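Local atomic coordinates of dally-like, isoform A (Drosophila melanogaster, PDB entry 6XTZ), a protein that probably acts as a cell-surface, GPI-anchored heparan sulfate proteoglycan that binds Wnt and Hedgehog proteins and shields the Wnt lipid to allow signalling at a distance. Residues R438-I441 with L442-I445; D89-T92 with A93-K96; V191-K194 with R195-A199. The protein carries 5 engineered substitutions. One frame throughout, in Å; residues are numbered along the deposited sequence.

Overall arrangement
All three contacts lie beside the pocket that holds O-palmitoleoyl serine in this largely helical glypican chain: contacts 2 and 3 on helices, contact 1 at the loop-to-helix junction that starts helix 441-455. Contact 2, in helix 51-110, is the middle member: its centre is about 13 Å from that of contact 1 and about 16 Å from that of contact 3. It touches both. Leu442 CD2 of contact 1 packs on Phe91 CD1 at 3.7 Å, and Leu95 CD1 meets Phe197 CZ of contact 3 at the same 3.7 Å. Contacts 1 and 3 stay apart, about 7 Å between their nearest atoms. Pro440, Leu94 and Leu95 belong to the ligand pocket, and the side chain of Ile193 approaches the lipid to about 4 Å.

Contact 1 (R438-I441 with L442-I445); sequences REPI and LDRI
Pro440 brings ring atoms CD and CG against the carboxylate of Asp443, with CD 3.7 Å and CG 3.9 Å from OD2. The proline occupies the N-cap of helix 441-455, and its carbonyl accepts the backbone N-H of Arg444 (N to O 3.1 Å, N-H...O angle 143°), the donor lying in the carbonyl plane. One residue on, Ile445 N binds Ile441 O, also at 3.1 Å, while CG2 of Ile445 rests 3.4 Å from that oxygen.

Ile441 has CG1 wedged between its backbone N and carbonyl carbon (chi1 66°). CG2 consequently swings beside the backbone N and meets the Arg444 guanidinium obliquely, 4.1 Å from NH1. Arg444 reaches this position through a bend at chi3 (63°), after its CG has passed 3.3 Å from Pro440 O. Glu439 is of opposite charge, yet its OE1 remains 5.8 Å from Arg444 NE, so any attraction acts through space without a salt bridge. With an alanine here instead of Pro440, the ring carbons and their brake on the backbone would be gone, which would probably open a gap beside the Asp443 carboxylate and in the pocket wall that touches the palmitoleoyl serine.

Asp443 takes a hydrogen bond at OD1 from Asn288 ND2, which ties the first helical turn to the neighbouring loop; Leu442 packs on Leu94 and Ile289. A carboxylate in the first turn of a helix probably also gains from the partial positive charge of that end, and the proline ring shields one flank of it.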
loop_
_atom_site.group_PDB
_atom_site.type_symbol
_atom_site.label_atom_id
_atom_site.label_comp_id
_atom_site.label_asym_id
_atom_site.label_seq_id
_atom_site.Cartn_x
_atom_site.Cartn_y
_atom_site.Cartn_z
ATOM N N ARG A 438 -9.345 -14.058 22.846
ATOM C CA ARG A 438 -8.090 -13.959 23.579
ATOM C C ARG A 438 -7.098 -13.095 22.813
ATOM O O ARG A 438 -6.014 -12.784 23.306
ATOM C CB ARG A 438 -7.505 -15.349 23.830
ATOM C CG ARG A 438 -8.553 -16.384 24.194
ATOM C CD ARG A 438 -7.932 -17.628 24.801
ATOM N NE ARG A 438 -8.940 -18.645 25.089
ATOM C CZ ARG A 438 -8.724 -19.720 25.840
ATOM N NH1 ARG A 438 -7.535 -19.919 26.390
ATOM N NH2 ARG A 438 -9.701 -20.593 26.047
ATOM N N GLU A 439 -7.484 -12.712 21.599
ATOM C CA GLU A 439 -6.669 -11.872 20.743
ATOM C C GLU A 439 -7.409 -10.571 20.459
ATOM O O GLU A 439 -8.573 -10.609 20.033
ATOM C CB GLU A 439 -6.339 -12.592 19.426
ATOM C CG GLU A 439 -5.569 -13.890 19.617
ATOM C CD GLU A 439 -5.167 -14.531 18.303
ATOM O OE1 GLU A 439 -6.024 -14.635 17.402
ATOM O OE2 GLU A 439 -3.989 -14.924 18.171
ATOM N N PRO A 440 -6.790 -9.413 20.692
ATOM C CA PRO A 440 -7.492 -8.146 20.459
ATOM C C PRO A 440 -7.856 -7.979 18.992
ATOM O O PRO A 440 -7.133 -8.419 18.096
ATOM C CB PRO A 440 -6.476 -7.085 20.904
ATOM C CG PRO A 440 -5.485 -7.816 21.749
ATOM C CD PRO A 440 -5.424 -9.205 21.200
ATOM N N ILE A 441 -9.002 -7.334 18.754
ATOM C CA ILE A 441 -9.467 -7.134 17.388
ATOM C C ILE A 441 -8.550 -6.199 16.613
ATOM O O ILE A 441 -8.527 -6.245 15.377
ATOM C CB ILE A 441 -10.914 -6.604 17.373
ATOM C CG1 ILE A 441 -10.985 -5.201 17.977
ATOM C CG2 ILE A 441 -11.836 -7.559 18.117
ATOM C CD1 ILE A 441 -12.346 -4.554 17.846
ATOM N N LEU A 442 -7.788 -5.346 17.304
ATOM C CA LEU A 442 -6.812 -4.517 16.608
ATOM C C LEU A 442 -5.695 -5.370 16.023
ATOM O O LEU A 442 -5.247 -5.130 14.897
ATOM C CB LEU A 442 -6.245 -3.458 17.552
ATOM C CG LEU A 442 -5.192 -2.526 16.948
ATOM C CD1 LEU A 442 -5.730 -1.829 15.705
ATOM C CD2 LEU A 442 -4.729 -1.508 17.979
ATOM N N ASP A 443 -5.238 -6.378 16.769
ATOM C CA ASP A 443 -4.263 -7.310 16.216
ATOM C C ASP A 443 -4.855 -8.121 15.071
ATOM O O ASP A 443 -4.139 -8.469 14.127
ATOM C CB ASP A 443 -3.744 -8.245 17.308
ATOM C CG ASP A 443 -3.050 -7.502 18.434
ATOM O OD1 ASP A 443 -3.081 -6.254 18.442
ATOM O OD2 ASP A 443 -2.466 -8.171 19.311
ATOM N N ARG A 444 -6.155 -8.420 15.133
ATOM C CA ARG A 444 -6.783 -9.231 14.093
ATOM C C ARG A 444 -6.834 -8.492 12.762
ATOM O O ARG A 444 -6.588 -9.087 11.707
ATOM C CB ARG A 444 -8.188 -9.645 14.534
ATOM C CG ARG A 444 -8.210 -10.489 15.799
ATOM C CD ARG A 444 -9.626 -10.694 16.316
ATOM N NE ARG A 444 -10.460 -11.437 15.377
ATOM C CZ ARG A 444 -11.722 -11.782 15.611
ATOM N NH1 ARG A 444 -12.299 -11.449 16.759
ATOM N NH2 ARG A 444 -12.409 -12.458 14.701
ATOM N N ILE A 445 -7.155 -7.195 12.787
ATOM C CA ILE A 445 -7.210 -6.440 11.541
ATOM C C ILE A 445 -5.806 -6.137 11.032
ATOM O O ILE A 445 -5.580 -6.064 9.817
ATOM C CB ILE A 445 -8.051 -5.160 11.724
ATOM C CG1 ILE A 445 -8.128 -4.363 10.418
ATOM C CG2 ILE A 445 -7.497 -4.298 12.841
ATOM C CD1 ILE A 445 -8.833 -5.086 9.297
#

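Contact 2 (D89-T92 with A93-K96); sequences DIFT and ALLK. With O18 (O-palmitoleoyl serine), chain H.
Thr92 O is gripped by two backbone N-H groups of the following turn: Lys96 N at 3.1 Å, nearly straight at 164°, and Leu95 N in a weak bond at 3.2 Å, bent to 121°. The motif is an unbroken alpha-helical turn in the long helix 51-110 of the glypican fold, and the i to i+4 series is complete here. Leu95 N has its better partner in Phe91 O at 2.8 Å, so this N-H is shared between two carbonyls. Ala93 N and Leu94 N bind Asp89 O and Ile90 O in the same way.

Among the side chains, Phe91, Leu94 and Leu95 are buried, while Asp89 and Lys96 are exposed. Phe91 carries its CG anti to the backbone N (chi1 -169°), which lets the end of the ring come back beside Leu95. There CE2 comes 4.0 Å from Leu95 CD1, an oblique approach. Phe132 of helix 118-134 also meets the Phe91 ring. Thr92 and Lys96 run side by side, and the bend at the end of the lysine chain places NZ 3.6 Å from Thr92 CG2. The threonine hydroxyl OG1 is engaged one turn back with Lys88 O, while Lys96 NZ has a long, weak ion pair with Glu129 OE1.

Leu94 and Leu95 form part of the wall of the lipid pocket and touch different parts of the ligand. Leu94 CD1 lies 3.9 Å from C, the carbonyl carbon of the serine part, whereas Leu95 CD1 lies 3.9 Å from C6 of the palmitoleoyl chain.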
loop_
_atom_site.group_PDB
_atom_site.type_symbol
_atom_site.label_atom_id
_atom_site.label_comp_id
_atom_site.label_asym_id
_atom_site.label_seq_id
_atom_site.Cartn_x
_atom_site.Cartn_y
_atom_site.Cartn_z
ATOM N N ASP A 89 -11.553 2.568 11.633
ATOM C CA ASP A 89 -12.747 2.556 12.470
ATOM C C ASP A 89 -12.516 1.774 13.757
ATOM O O ASP A 89 -13.014 2.157 14.822
ATOM C CB ASP A 89 -13.928 1.967 11.699
ATOM C CG ASP A 89 -14.372 2.846 10.546
ATOM O OD1 ASP A 89 -14.186 4.079 10.628
ATOM O OD2 ASP A 89 -14.912 2.304 9.559
ATOM N N ILE A 90 -11.767 0.672 13.678
ATOM C CA ILE A 90 -11.508 -0.140 14.864
ATOM C C ILE A 90 -10.652 0.628 15.863
ATOM O O ILE A 90 -10.946 0.657 17.062
ATOM C CB ILE A 90 -10.854 -1.477 14.466
ATOM C CG1 ILE A 90 -11.884 -2.406 13.819
ATOM C CG2 ILE A 90 -10.212 -2.142 15.675
ATOM C CD1 ILE A 90 -11.303 -3.714 13.322
ATOM N N PHE A 91 -9.585 1.272 15.383
ATOM C CA PHE A 91 -8.710 2.010 16.288
ATOM C C PHE A 91 -9.384 3.272 16.809
ATOM O O PHE A 91 -9.159 3.673 17.957
ATOM C CB PHE A 91 -7.390 2.358 15.599
ATOM C CG PHE A 91 -6.344 2.894 16.539
ATOM C CD1 PHE A 91 -5.617 2.033 17.346
ATOM C CD2 PHE A 91 -6.094 4.254 16.628
ATOM C CE1 PHE A 91 -4.659 2.517 18.220
ATOM C CE2 PHE A 91 -5.135 4.744 17.499
ATOM C CZ PHE A 91 -4.415 3.874 18.295
ATOM N N THR A 92 -10.203 3.921 15.978
ATOM C CA THR A 92 -10.935 5.097 16.437
ATOM C C THR A 92 -11.905 4.731 17.554
ATOM O O THR A 92 -11.985 5.421 18.576
ATOM C CB THR A 92 -11.678 5.746 15.268
ATOM O OG1 THR A 92 -10.742 6.100 14.243
ATOM C CG2 THR A 92 -12.409 6.997 15.735
ATOM N N ALA A 93 -12.652 3.639 17.373
ATOM C CA ALA A 93 -13.560 3.185 18.420
ATOM C C ALA A 93 -12.791 2.693 19.639
ATOM O O ALA A 93 -13.196 2.943 20.780
ATOM C CB ALA A 93 -14.473 2.087 17.881
ATOM N N LEU A 94 -11.678 1.989 19.415
ATOM C CA LEU A 94 -10.843 1.551 20.527
ATOM C C LEU A 94 -10.310 2.737 21.319
ATOM O O LEU A 94 -10.164 2.654 22.545
ATOM C CB LEU A 94 -9.689 0.697 20.004
ATOM C CG LEU A 94 -8.857 -0.057 21.041
ATOM C CD1 LEU A 94 -9.664 -1.195 21.651
ATOM C CD2 LEU A 94 -7.569 -0.573 20.417
ATOM N N LEU A 95 -10.032 3.850 20.639
ATOM C CA LEU A 95 -9.522 5.037 21.313
ATOM C C LEU A 95 -10.597 5.677 22.187
ATOM O O LEU A 95 -10.347 6.011 23.351
ATOM C CB LEU A 95 -9.004 6.033 20.276
ATOM C CG LEU A 95 -7.750 6.835 20.607
ATOM C CD1 LEU A 95 -6.619 5.907 21.011
ATOM C CD2 LEU A 95 -7.346 7.675 19.405
ATOM N N LYS A 96 -11.801 5.854 21.637
ATOM C CA LYS A 96 -12.885 6.465 22.401
ATOM C C LYS A 96 -13.307 5.586 23.571
ATOM O O LYS A 96 -13.614 6.091 24.656
ATOM C CB LYS A 96 -14.076 6.747 21.484
ATOM C CG LYS A 96 -13.840 7.865 20.479
ATOM C CD LYS A 96 -14.985 7.965 19.482
ATOM C CE LYS A 96 -14.944 9.279 18.716
ATOM N NZ LYS A 96 -13.660 9.473 17.991
HETATM C CA O18 H . -8.134 -4.498 25.173
HETATM C CB O18 H . -8.646 -3.245 25.864
HETATM C C1 O18 H . -7.551 -1.364 26.795
HETATM C C2 O18 H . -6.486 -0.333 26.571
HETATM C C3 O18 H . -6.540 0.310 25.191
HETATM C C4 O18 H . -5.622 1.518 25.074
HETATM C C5 O18 H . -5.754 2.280 23.766
HETATM C C6 O18 H . -4.954 3.574 23.727
HETATM C C7 O18 H . -5.358 4.583 24.788
HETATM C C8 O18 H . -4.531 5.867 24.774
HETATM C C9 O18 H . -3.089 5.647 25.111
HETATM C C10 O18 H . -2.475 6.051 26.207
HETATM C C11 O18 H . -3.094 6.807 27.342
HETATM C C12 O18 H . -2.067 7.460 28.263
HETATM C C13 O18 H . -2.678 8.150 29.474
HETATM C C14 O18 H . -1.668 8.853 30.369
HETATM C C15 O18 H . -0.617 7.938 30.967
HETATM C C16 O18 H . 0.313 8.649 31.925
HETATM C C O18 H . -8.142 -4.098 23.699
HETATM N N O18 H . -6.796 -4.848 25.617
HETATM O OG O18 H . -7.640 -2.211 25.769
HETATM O O11 O18 H . -8.245 -1.429 27.774
HETATM O O O18 H . -8.673 -4.821 22.859
#

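Contact 3 (V191-K194 with R195-A199); sequences VQIK and RSFVA
Ile193 and Phe197, one turn apart, belong to the closely packed, buried side of this helical segment. Their side chains run alongside each other, with CG2 of the isoleucine 3.8 Å from CD1 of the phenylalanine. Ile193 O also meets the Phe197 ring at its edge, in the ring plane, 3.3 Å from CD1, while accepting Phe197 N. Ile193 also touches the bound lipid. Lys194 is buried too: it bends at chi2 (-101°) to bring CE within 4.2 Å of Val198 CG2, and its NZ has a weak hydrogen bond to Gly539 O.

The partly exposed side, with Val191, Gln192 and Arg195, looks different. The extended arginine chain leads outward past Val191, whose CG1 lies against the stretch CD-NE-CZ, over one face of the guanidinium group and 3.5 Å from NE. Here the backbone is held firmly, Arg195 N to Val191 O at 2.8 Å and 175°.

Helix 185-216 packs through Phe197 on Leu128 and Tyr131 of helix 118-134, on Leu139 of helix 139-158 and on Ile289, while Ser196 OG bonds to Phe287 O in the loop preceding helix 290-293.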
loop_
_atom_site.group_PDB
_atom_site.type_symbol
_atom_site.label_atom_id
_atom_site.label_comp_id
_atom_site.label_asym_id
_atom_site.label_seq_id
_atom_site.Cartn_x
_atom_site.Cartn_y
_atom_site.Cartn_z
ATOM N N VAL A 191 7.763 8.353 24.566
ATOM C CA VAL A 191 8.307 7.860 23.305
ATOM C C VAL A 191 7.542 6.629 22.837
ATOM O O VAL A 191 7.216 6.500 21.651
ATOM C CB VAL A 191 9.813 7.571 23.447
ATOM C CG1 VAL A 191 10.362 6.999 22.151
ATOM C CG2 VAL A 191 10.557 8.837 23.825
ATOM N N GLN A 192 7.240 5.707 23.756
ATOM C CA GLN A 192 6.513 4.501 23.376
ATOM C C GLN A 192 5.102 4.821 22.901
ATOM O O GLN A 192 4.582 4.139 22.010
ATOM C CB GLN A 192 6.480 3.518 24.545
ATOM C CG GLN A 192 7.847 2.945 24.894
ATOM C CD GLN A 192 7.818 2.058 26.125
ATOM O OE1 GLN A 192 6.751 1.713 26.633
ATOM N NE2 GLN A 192 8.996 1.688 26.613
ATOM N N ILE A 193 4.470 5.850 23.471
ATOM C CA ILE A 193 3.162 6.275 22.982
ATOM C C ILE A 193 3.293 6.930 21.612
ATOM O O ILE A 193 2.507 6.652 20.697
ATOM C CB ILE A 193 2.492 7.216 23.998
ATOM C CG1 ILE A 193 2.082 6.447 25.256
ATOM C CG2 ILE A 193 1.284 7.907 23.378
ATOM C CD1 ILE A 193 1.435 7.313 26.313
ATOM N N LYS A 194 4.289 7.802 21.446
ATOM C CA LYS A 194 4.477 8.486 20.171
ATOM C C LYS A 194 4.767 7.492 19.054
ATOM O O LYS A 194 4.160 7.556 17.979
ATOM C CB LYS A 194 5.601 9.516 20.295
ATOM C CG LYS A 194 5.939 10.251 19.004
ATOM C CD LYS A 194 7.192 9.683 18.351
ATOM C CE LYS A 194 7.623 10.515 17.162
ATOM N NZ LYS A 194 8.813 9.923 16.483
ATOM N N ARG A 195 5.695 6.560 19.292
ATOM C CA ARG A 195 5.993 5.541 18.289
ATOM C C ARG A 195 4.748 4.745 17.927
ATOM O O ARG A 195 4.518 4.436 16.751
ATOM C CB ARG A 195 7.081 4.598 18.799
ATOM C CG ARG A 195 8.459 5.208 18.942
ATOM C CD ARG A 195 9.352 4.242 19.700
ATOM N NE ARG A 195 10.760 4.621 19.675
ATOM C CZ ARG A 195 11.720 3.930 20.277
ATOM N NH1 ARG A 195 11.420 2.826 20.947
ATOM N NH2 ARG A 195 12.981 4.336 20.206
ATOM N N SER A 196 3.931 4.403 18.926
ATOM C CA SER A 196 2.756 3.575 18.679
ATOM C C SER A 196 1.737 4.306 17.813
ATOM O O SER A 196 1.189 3.732 16.866
ATOM C CB SER A 196 2.130 3.152 20.008
ATOM O OG SER A 196 1.094 2.208 19.801
ATOM N N PHE A 197 1.476 5.579 18.119
ATOM C CA PHE A 197 0.465 6.322 17.374
ATOM C C PHE A 197 0.938 6.659 15.965
ATOM O O PHE A 197 0.137 6.665 15.022
ATOM C CB PHE A 197 0.080 7.589 18.134
ATOM C CG PHE A 197 -1.043 7.386 19.109
ATOM C CD1 PHE A 197 -0.797 6.884 20.377
ATOM C CD2 PHE A 197 -2.347 7.690 18.754
ATOM C CE1 PHE A 197 -1.832 6.691 21.273
ATOM C CE2 PHE A 197 -3.386 7.501 19.646
ATOM C CZ PHE A 197 -3.128 7.000 20.906
ATOM N N VAL A 198 2.230 6.948 15.798
ATOM C CA VAL A 198 2.755 7.215 14.462
ATOM C C VAL A 198 2.694 5.955 13.607
ATOM O O VAL A 198 2.260 5.991 12.452
ATOM C CB VAL A 198 4.186 7.776 14.543
ATOM C CG1 VAL A 198 4.781 7.908 13.150
ATOM C CG2 VAL A 198 4.186 9.122 15.245
ATOM N N ALA A 199 3.115 4.819 14.168
ATOM C CA ALA A 199 3.079 3.569 13.415
ATOM C C ALA A 199 1.647 3.148 13.107
ATOM O O ALA A 199 1.369 2.626 12.021
ATOM C CB ALA A 199 3.810 2.469 14.184
#